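Local coordinates for protein arsenic responsive repressor ArsR (Corynebacterium glutamicum ATCC 13032, PDB 6J0E) that probably represses transcription by binding operator DNA as a winged-helix dimer and lets go of it when arsenite, As(III), binds to cysteine thiols, at residues B[49-52]-B[53-57]. Sequence-based numbering, arbitrary orientation.
Sequences QLAA and GGCGP. With ARS (arsenic), chain C.
A Schellman motif ends helix 41-52 here and delivers C55 to the arsenic site. G54, at positive phi (71°), turns the chain back so that C55 N bonds L50 O at 3.1 Å and, inside that loop, G54 N bonds A51 O at 2.9 Å. One residue earlier, G53 N still makes a helix-like bond to Q49 O (3.2 Å) and a weak one to L50 O. L50 O thus gathers the C55 amide, the weak G53 bond and a water whose oxygen lies 2.7 Å from it; the same water is within hydrogen-bonding distance of G56 O and bridges the two carbonyls. G53 to G56 form a type I' turn, C55 too having positive phi. With SG anti to its own carbonyl carbon (chi1 -74°), the C55 side chain swings back alongside the helix end, SG lying 4.3 Å from A51 CB. The arsenic sits at this sulfur, with A51 O 3.9 Å away. C15 and C16 of the second subunit pack against C55 and A51, so the site lies at the subunit interface. The C55 sulfur is therefore held by a turn hydrogen-bonded to the end of helix 41-52; As(III) being thiophilic, C15 and C16 of the second subunit plausibly complete a three-sulfur site that couples the chains.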
ATOM      1  N   GLN B  49      -2.970   0.295  16.663  1.00 14.13           N
ATOM      2  CA  GLN B  49      -3.770   0.025  17.888  1.00 14.47           C
ATOM      3  C   GLN B  49      -5.266  -0.216  17.499  1.00 16.21           C
ATOM      4  O   GLN B  49      -5.930  -1.028  18.114  1.00 13.40           O
ATOM      5  CB  GLN B  49      -3.634   1.167  18.887  1.00 15.09           C
ATOM      6  CG  GLN B  49      -2.205   1.357  19.366  1.00 16.00           C
ATOM      7  CD  GLN B  49      -1.867   0.445  20.569  1.00 18.00           C
ATOM      8  OE1 GLN B  49      -2.728  -0.356  21.003  1.00 15.43           O
ATOM      9  NE2 GLN B  49      -0.623   0.487  21.022  1.00 15.11           N
ATOM     10  N   LEU B  50      -5.778   0.544  16.480  1.00 15.87           N
ATOM     11  CA  LEU B  50      -7.148   0.382  16.104  1.00 16.44           C
ATOM     12  C   LEU B  50      -7.408  -0.950  15.509  1.00 18.05           C
ATOM     13  O   LEU B  50      -8.369  -1.693  15.906  1.00 20.61           O
ATOM     14  CB  LEU B  50      -7.572   1.503  15.161  1.00 15.15           C
ATOM     15  CG  LEU B  50      -7.525   2.857  15.848  1.00 15.97           C
ATOM     16  CD1 LEU B  50      -7.906   3.888  14.774  1.00 17.50           C
ATOM     17  CD2 LEU B  50      -8.448   2.999  17.048  1.00 16.89           C
ATOM     18  N   ALA B  51      -6.538  -1.367  14.623  1.00 19.19           N
ATOM     19  CA  ALA B  51      -6.722  -2.645  13.979  1.00 28.92           C
ATOM     20  C   ALA B  51      -6.481  -3.810  15.000  1.00 29.18           C
ATOM     21  O   ALA B  51      -7.187  -4.795  15.000  1.00 31.41           O
ATOM     22  CB  ALA B  51      -5.781  -2.719  12.760  1.00 31.22           C
ATOM     23  N   ALA B  52      -5.510  -3.668  15.888  1.00 31.32           N
ATOM     24  CA  ALA B  52      -5.251  -4.683  16.899  1.00 33.92           C
ATOM     25  C   ALA B  52      -6.474  -4.870  17.822  1.00 32.18           C
ATOM     26  O   ALA B  52      -6.656  -5.917  18.412  1.00 34.27           O
ATOM     27  CB  ALA B  52      -3.946  -4.348  17.658  1.00 35.42           C
ATOM     28  N   GLY B  53      -7.359  -3.885  17.886  1.00 35.00           N
ATOM     29  CA  GLY B  53      -8.661  -4.033  18.524  1.00 42.79           C
ATOM     30  C   GLY B  53      -9.831  -4.469  17.665  1.00 43.34           C
ATOM     31  O   GLY B  53     -10.995  -4.121  17.921  1.00 46.11           O
ATOM     32  N   GLY B  54      -9.580  -5.192  16.607  1.00 34.18           N
ATOM     33  CA  GLY B  54     -10.675  -5.690  15.820  1.00 32.92           C
ATOM     34  C   GLY B  54     -11.373  -4.577  15.041  1.00 23.97           C
ATOM     35  O   GLY B  54     -12.434  -4.830  14.490  1.00 26.44           O
ATOM     36  N   CYS B  55     -10.801  -3.345  15.028  1.00 20.38           N
ATOM     37  CA  CYS B  55     -11.359  -2.206  14.294  1.00 21.62           C
ATOM     38  C   CYS B  55     -12.632  -1.612  14.862  1.00 21.43           C
ATOM     39  O   CYS B  55     -13.328  -0.845  14.181  1.00 21.43           O
ATOM     40  CB  CYS B  55     -11.565  -2.549  12.794  1.00 23.57           C
ATOM     41  SG  CYS B  55     -10.012  -2.616  11.828  1.00 23.63           S
ATOM     42  N   GLY B  56     -12.905  -1.902  16.104  1.00 18.67           N
ATOM     43  CA  GLY B  56     -13.970  -1.187  16.818  1.00 20.89           C
ATOM     44  C   GLY B  56     -13.675   0.255  17.037  1.00 18.17           C
ATOM     45  O   GLY B  56     -12.543   0.629  17.039  1.00 14.95           O
ATOM     46  N   PRO B  57     -14.712   1.053  17.239  1.00 19.00           N
ATOM     47  CA  PRO B  57     -14.527   2.424  17.576  1.00 16.75           C
ATOM     48  C   PRO B  57     -13.905   2.588  18.918  1.00 16.17           C
ATOM     49  O   PRO B  57     -14.284   1.863  19.817  1.00 16.55           O
ATOM     50  CB  PRO B  57     -16.000   2.977  17.513  1.00 19.12           C
ATOM     51  CG  PRO B  57     -16.838   1.830  17.765  1.00 21.10           C
ATOM     52  CD  PRO B  57     -16.161   0.777  16.963  1.00 18.25           C
TER
HETATM   53 AS   ARS C 201      -9.639  -4.881  12.031  1.00 24.30          AS
HETATM   54  O   HOH W   1     -10.178  -1.008  17.848  1.00 24.26           O